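Local coordinates for Lmo0135 protein (Listeria monocytogenes EGD-e, PDB 5ISU) that serves as the extracellular substrate-binding component of an ABC transporter, possibly one for peptides, at residues Leu42-Gln45 with Gln46-Ala50; Arg212-Asp216 with Gln217-Asn221. All coordinates share one frame; numbering follows the deposited sequence.

Contact 1: Leu42-Gln45 with Gln46-Ala50; sequences LTIQ and QAVYA
Tyr49 N donates to Gln45 O at 2.8 Å, a nearly straight bond (167° at the hydrogen) that closes the last turn of helix 39-48. One turn back, Gln46 N donates to Leu42 O. Between these two, Ile44 O takes both Val48 N, which lies in the carbonyl plane at 3.2 Å, and Ala47 N, which stands well above that plane at 3.0 Å. Ala47 N thus bonds i to i+3, while Thr43 O, its regular i to i+4 partner, is 3.8 Å from it, consistent with a 3-10-like tightening near the C-terminal end; Val48 N has a second, weak bond to Gln45 O. Tyr49 is the first residue to leave helical geometry, and the chain then runs on extended. The helix belongs to a periplasmic-binding-protein fold, where it packs through Ile44, Ala47 and Val48 against Val191 and Leu193 of strand 190-195, Ile44 also touching Phe211.

One water links Leu42 O with the amide ends of Gln45 and Gln46. It donates to Leu42 O and, at 2.8 Å, to Gln46 OE1, and it accepts a weak bond from Gln45 NE2. Leu42 O therefore serves a backbone donor and the water together. A bend at chi2 (68°) folds the Gln46 amide back so that OE1 meets the water, while NE2 donates to Arg493 O. The Gln45 chain, extended beyond CG, crosses Tyr49 at about a right angle, its CG 4.1 Å from Tyr49 CD1. Thr43 OG1 is hydrogen-bonded to Arg39 O.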
ATOM      1  N   LEU A  42      -2.783   7.898   7.200  1.00 34.87           N
ATOM      2  CA  LEU A  42      -2.596   8.249   5.790  1.00 35.02           C
ATOM      3  C   LEU A  42      -3.876   8.823   5.191  1.00 34.64           C
ATOM      4  O   LEU A  42      -3.826   9.715   4.352  1.00 35.91           O
ATOM      5  CB  LEU A  42      -2.114   7.031   4.969  1.00 36.39           C
ATOM      6  CG  LEU A  42      -0.640   6.652   5.143  1.00 37.86           C
ATOM      7  CD1 LEU A  42      -0.284   5.310   4.507  1.00 39.31           C
ATOM      8  CD2 LEU A  42       0.260   7.746   4.588  1.00 36.11           C
ATOM      9  N   THR A  43      -5.016   8.292   5.622  1.00 35.79           N
ATOM     10  CA  THR A  43      -6.306   8.735   5.128  1.00 35.91           C
ATOM     11  C   THR A  43      -6.519  10.195   5.520  1.00 36.46           C
ATOM     12  O   THR A  43      -6.947  11.006   4.703  1.00 34.56           O
ATOM     13  CB  THR A  43      -7.439   7.849   5.703  1.00 38.14           C
ATOM     14  OG1 THR A  43      -7.242   6.499   5.296  1.00 37.21           O
ATOM     15  CG2 THR A  43      -8.820   8.303   5.228  1.00 37.91           C
ATOM     16  N   ILE A  44      -6.166  10.531   6.760  1.00 38.49           N
ATOM     17  CA  ILE A  44      -6.328  11.902   7.257  1.00 40.41           C
ATOM     18  C   ILE A  44      -5.290  12.822   6.610  1.00 39.95           C
ATOM     19  O   ILE A  44      -5.622  13.942   6.162  1.00 39.80           O
ATOM     20  CB  ILE A  44      -6.324  11.951   8.803  1.00 43.12           C
ATOM     21  CG1 ILE A  44      -7.532  11.158   9.318  1.00 45.71           C
ATOM     22  CG2 ILE A  44      -6.378  13.388   9.299  1.00 43.54           C
ATOM     23  CD1 ILE A  44      -7.642  11.047  10.814  1.00 49.62           C
ATOM     24  N   GLN A  45      -4.066  12.328   6.483  1.00 38.84           N
ATOM     25  CA  GLN A  45      -2.999  13.101   5.837  1.00 38.47           C
ATOM     26  C   GLN A  45      -3.339  13.524   4.402  1.00 38.05           C
ATOM     27  O   GLN A  45      -2.999  14.623   3.976  1.00 36.56           O
ATOM     28  CB  GLN A  45      -1.718  12.285   5.844  1.00 39.76           C
ATOM     29  CG  GLN A  45      -0.647  12.781   4.894  1.00 42.25           C
ATOM     30  CD  GLN A  45       0.595  11.919   4.973  1.00 44.10           C
ATOM     31  OE1 GLN A  45       1.139  11.730   6.048  1.00 46.50           O
ATOM     32  NE2 GLN A  45       1.043  11.398   3.840  1.00 44.33           N
ATOM     33  N   GLN A  46      -4.016  12.649   3.666  1.00 38.04           N
ATOM     34  CA  GLN A  46      -4.385  12.934   2.278  1.00 37.00           C
ATOM     35  C   GLN A  46      -5.259  14.184   2.188  1.00 36.98           C
ATOM     36  O   GLN A  46      -5.216  14.910   1.206  1.00 38.25           O
ATOM     37  CB  GLN A  46      -5.144  11.754   1.678  1.00 37.12           C
ATOM     38  CG  GLN A  46      -5.327  11.823   0.177  1.00 37.49           C
ATOM     39  CD  GLN A  46      -4.020  11.682  -0.564  1.00 35.40           C
ATOM     40  OE1 GLN A  46      -3.027  11.203  -0.011  1.00 36.11           O
ATOM     41  NE2 GLN A  46      -4.019  12.061  -1.824  1.00 33.18           N
ATOM     42  N   ALA A  47      -6.041  14.428   3.230  1.00 35.27           N
ATOM     43  CA  ALA A  47      -6.918  15.584   3.257  1.00 34.82           C
ATOM     44  C   ALA A  47      -6.193  16.847   3.723  1.00 35.82           C
ATOM     45  O   ALA A  47      -6.525  17.926   3.300  1.00 40.77           O
ATOM     46  CB  ALA A  47      -8.102  15.311   4.160  1.00 34.40           C
ATOM     47  N   VAL A  48      -5.175  16.697   4.554  1.00 37.56           N
ATOM     48  CA  VAL A  48      -4.484  17.840   5.148  1.00 38.40           C
ATOM     49  C   VAL A  48      -3.246  18.288   4.392  1.00 38.08           C
ATOM     50  O   VAL A  48      -2.954  19.484   4.362  1.00 39.27           O
ATOM     51  CB  VAL A  48      -4.148  17.533   6.625  1.00 39.24           C
ATOM     52  CG1 VAL A  48      -3.382  18.675   7.280  1.00 39.56           C
ATOM     53  CG2 VAL A  48      -5.443  17.236   7.382  1.00 40.71           C
ATOM     54  N   TYR A  49      -2.529  17.341   3.781  1.00 39.93           N
ATOM     55  CA  TYR A  49      -1.315  17.637   3.028  1.00 38.99           C
ATOM     56  C   TYR A  49      -1.404  17.272   1.550  1.00 37.33           C
ATOM     57  O   TYR A  49      -1.899  16.219   1.198  1.00 39.44           O
ATOM     58  CB  TYR A  49      -0.146  16.847   3.605  1.00 39.99           C
ATOM     59  CG  TYR A  49       0.267  17.218   5.013  1.00 41.55           C
ATOM     60  CD1 TYR A  49      -0.383  16.675   6.124  1.00 42.96           C
ATOM     61  CD2 TYR A  49       1.348  18.070   5.235  1.00 40.13           C
ATOM     62  CE1 TYR A  49       0.024  16.989   7.410  1.00 44.02           C
ATOM     63  CE2 TYR A  49       1.753  18.394   6.514  1.00 42.60           C
ATOM     64  CZ  TYR A  49       1.095  17.845   7.590  1.00 43.22           C
ATOM     65  OH  TYR A  49       1.501  18.174   8.835  1.00 45.35           O
ATOM     66  N   ALA A  50      -0.863  18.142   0.704  1.00 36.92           N
ATOM     67  CA  ALA A  50      -0.784  17.911  -0.719  1.00 36.91           C
ATOM     68  C   ALA A  50       0.636  17.381  -1.079  1.00 38.09           C
ATOM     69  O   ALA A  50       1.622  17.764  -0.440  1.00 35.16           O
ATOM     70  CB  ALA A  50      -1.066  19.198  -1.459  1.00 37.22           C
TER
HETATM   71  O   HOH W   1      -1.749  10.398   2.322  1.00 36.63           O

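Contact 2: Arg212-Asp216 with Gln217-Asn221; sequences RITKD and QNAAN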
ATOM      1  N   ARG A 212     -14.972  10.254  11.493  1.00 44.75           N
ATOM      2  CA  ARG A 212     -15.642   9.610  12.641  1.00 48.08           C
ATOM      3  C   ARG A 212     -15.078   8.222  12.942  1.00 47.29           C
ATOM      4  O   ARG A 212     -15.146   7.327  12.115  1.00 48.62           O
ATOM      5  CB  ARG A 212     -17.145   9.513  12.349  1.00 49.35           C
ATOM      6  CG  ARG A 212     -17.997   8.738  13.342  1.00 52.74           C
ATOM      7  CD  ARG A 212     -17.944   9.296  14.748  1.00 57.04           C
ATOM      8  NE  ARG A 212     -18.494  10.648  14.860  1.00 58.24           N
ATOM      9  CZ  ARG A 212     -18.554  11.336  16.004  1.00 62.82           C
ATOM     10  NH1 ARG A 212     -18.100  10.809  17.146  1.00 62.02           N
ATOM     11  NH2 ARG A 212     -19.066  12.567  16.010  1.00 64.19           N
ATOM     12  N   ILE A 213     -14.591   8.038  14.158  1.00 50.86           N
ATOM     13  CA  ILE A 213     -13.970   6.786  14.575  1.00 52.57           C
ATOM     14  C   ILE A 213     -14.977   5.765  15.130  1.00 55.00           C
ATOM     15  O   ILE A 213     -15.419   5.908  16.248  1.00 53.17           O
ATOM     16  CB  ILE A 213     -12.889   7.075  15.649  1.00 53.06           C
ATOM     17  CG1 ILE A 213     -11.877   8.097  15.118  1.00 51.59           C
ATOM     18  CG2 ILE A 213     -12.189   5.786  16.069  1.00 52.38           C
ATOM     19  CD1 ILE A 213     -10.826   8.517  16.122  1.00 54.20           C
ATOM     20  N   THR A 214     -15.326   4.742  14.344  1.00 58.82           N
ATOM     21  CA  THR A 214     -16.248   3.679  14.793  1.00 65.79           C
ATOM     22  C   THR A 214     -15.716   2.320  14.316  1.00 70.33           C
ATOM     23  O   THR A 214     -15.679   2.028  13.105  1.00 69.54           O
ATOM     24  CB  THR A 214     -17.717   3.881  14.328  1.00 69.73           C
ATOM     25  OG1 THR A 214     -18.154   5.213  14.639  1.00 73.18           O
ATOM     26  CG2 THR A 214     -18.676   2.860  15.025  1.00 69.11           C
ATOM     27  N   LYS A 215     -15.335   1.505  15.301  1.00 72.80           N
ATOM     28  CA  LYS A 215     -14.741   0.178  15.123  1.00 72.99           C
ATOM     29  C   LYS A 215     -15.740  -0.906  14.670  1.00 70.40           C
ATOM     30  O   LYS A 215     -15.539  -1.546  13.636  1.00 69.69           O
ATOM     31  CB  LYS A 215     -14.102  -0.206  16.464  1.00 80.46           C
ATOM     32  CG  LYS A 215     -13.182  -1.415  16.472  1.00 88.29           C
ATOM     33  CD  LYS A 215     -12.487  -1.499  17.831  1.00 92.41           C
ATOM     34  CE  LYS A 215     -11.503  -2.651  17.919  1.00 95.23           C
ATOM     35  NZ  LYS A 215     -12.176  -3.972  17.842  1.00 97.55           N
ATOM     36  N   ASP A 216     -16.819  -1.094  15.430  1.00 67.34           N
ATOM     37  CA  ASP A 216     -17.833  -2.117  15.099  1.00 66.72           C
ATOM     38  C   ASP A 216     -18.516  -1.835  13.748  1.00 61.95           C
ATOM     39  O   ASP A 216     -19.183  -0.810  13.579  1.00 61.27           O
ATOM     40  CB  ASP A 216     -18.864  -2.227  16.231  1.00 68.97           C
ATOM     41  CG  ASP A 216     -19.803  -3.423  16.067  1.00 72.93           C
ATOM     42  OD1 ASP A 216     -20.764  -3.336  15.273  1.00 72.71           O
ATOM     43  OD2 ASP A 216     -19.609  -4.430  16.788  1.00 72.68           O
ATOM     44  N   GLN A 217     -18.345  -2.750  12.797  1.00 57.60           N
ATOM     45  CA  GLN A 217     -18.913  -2.582  11.446  1.00 56.54           C
ATOM     46  C   GLN A 217     -20.441  -2.652  11.391  1.00 52.14           C
ATOM     47  O   GLN A 217     -21.042  -1.942  10.597  1.00 49.54           O
ATOM     48  CB  GLN A 217     -18.279  -3.565  10.449  1.00 56.95           C
ATOM     49  CG  GLN A 217     -16.811  -3.246  10.176  1.00 58.91           C
ATOM     50  CD  GLN A 217     -16.625  -1.960   9.370  1.00 57.48           C
ATOM     51  OE1 GLN A 217     -16.317  -0.896   9.927  1.00 54.75           O
ATOM     52  NE2 GLN A 217     -16.873  -2.046   8.061  1.00 55.91           N
ATOM     53  N   ASN A 218     -21.067  -3.502  12.207  1.00 51.52           N
ATOM     54  CA  ASN A 218     -22.544  -3.536  12.235  1.00 52.94           C
ATOM     55  C   ASN A 218     -23.057  -2.158  12.667  1.00 51.09           C
ATOM     56  O   ASN A 218     -23.938  -1.599  12.019  1.00 48.54           O
ATOM     57  CB  ASN A 218     -23.107  -4.664  13.113  1.00 55.48           C
ATOM     58  CG  ASN A 218     -23.154  -6.017  12.395  1.00 56.74           C
ATOM     59  OD1 ASN A 218     -23.071  -6.094  11.169  1.00 59.73           O
ATOM     60  ND2 ASN A 218     -23.336  -7.078  13.156  1.00 56.87           N
ATOM     61  N   ALA A 219     -22.433  -1.592  13.700  1.00 49.40           N
ATOM     62  CA  ALA A 219     -22.780  -0.267  14.179  1.00 50.00           C
ATOM     63  C   ALA A 219     -22.426   0.815  13.156  1.00 48.07           C
ATOM     64  O   ALA A 219     -23.189   1.771  12.948  1.00 49.74           O
ATOM     65  CB  ALA A 219     -22.067   0.017  15.489  1.00 51.77           C
ATOM     66  N   ALA A 220     -21.274   0.679  12.524  1.00 46.16           N
ATOM     67  CA  ALA A 220     -20.838   1.683  11.554  1.00 46.55           C
ATOM     68  C   ALA A 220     -21.765   1.721  10.342  1.00 45.57           C
ATOM     69  O   ALA A 220     -22.095   2.793   9.853  1.00 46.18           O
ATOM     70  CB  ALA A 220     -19.400   1.421  11.119  1.00 46.44           C
ATOM     71  N   ASN A 221     -22.169   0.544   9.865  1.00 46.61           N
ATOM     72  CA  ASN A 221     -23.059   0.433   8.702  1.00 47.23           C
ATOM     73  C   ASN A 221     -24.450   0.965   9.024  1.00 46.51           C
ATOM     74  O   ASN A 221     -25.106   1.559   8.159  1.00 45.76           O
ATOM     75  CB  ASN A 221     -23.100  -1.002   8.165  1.00 48.63           C
ATOM     76  CG  ASN A 221     -21.787  -1.412   7.482  1.00 50.21           C
ATOM     77  OD1 ASN A 221     -20.986  -0.560   7.075  1.00 50.40           O
ATOM     78  ND2 ASN A 221     -21.582  -2.717   7.323  1.00 51.05           N
TER
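Past strand 208-213 the backbone turns through Lys215 and Asp216 into the first turn of helix 217-225, where Ala220 N donates to Asp216 O at 2.8 Å and the next bond, Asn221 N to Gln217 O, continues the helical pattern. Asp216 occupies the N-cap position. Its CG lies anti to the backbone N (chi1 -170°), which swings the carboxylate over the start of the helix and sets OD1 2.9 Å from Ala219 N. The bond is fairly straight, 162° at the hydrogen, and uses the anti lone pair of OD1, the one directed away from OD2. OD1 is also 3.1 Å from Asn218 N, so the same oxygen sits close to two amides of the first turn. A carboxylate here would be expected to interact favourably with the positive end of the helix dipole, as is common for an aspartate N-cap. Asp216 thus holds the turn twice, with its side chain through Ala219 N and with its carbonyl through Ala220 N.

The Ala219 and Ala220 methyls lie against the same residue: Ala219 CB approaches both Asp216 O and OD1, and Ala220 CB comes to 3.3 Å from Asp216 O. From the strand side, Thr214 turns its CG2 methyl onto the helix, 4.2 Å from Ala220 CB and a little farther from Ala219 CB, a loose methyl-to-methyl approach across the bend.

The strand end is held in its sheet by backbone bonds of Arg212 to Ile22 and Val24, and of Thr214 to Val24, in the parallel neighbour 19-24. On the helix side, Gln217 and Ala220 touch Lys232 of strand 231-233, and Asn221 OD1 is hydrogen-bonded to Lys232 NZ.

Overall arrangement
Contact 1 comes first along the chain and closes well before contact 2 begins. Their centres lie 21 Å apart and their nearest atoms about 7 Å, with no direct touch. The mixed sheet of strands 19-24, 208-213, 190-195 and 180-186 links them: helix 39-48, which carries contact 1, packs on strands 190-195 and 208-213, while contact 2 starts at the end of strand 208-213 and leads into helix 217-225. One is therefore a buried helix end lying against this sheet, the other a surface turn leaving it towards strand 231-233, part of another mixed sheet. Strand 208-213 is shared: its Phe211 meets helix 39-48, and its end runs into the turn at 214-216, which carries the chain towards the neighbouring sheet.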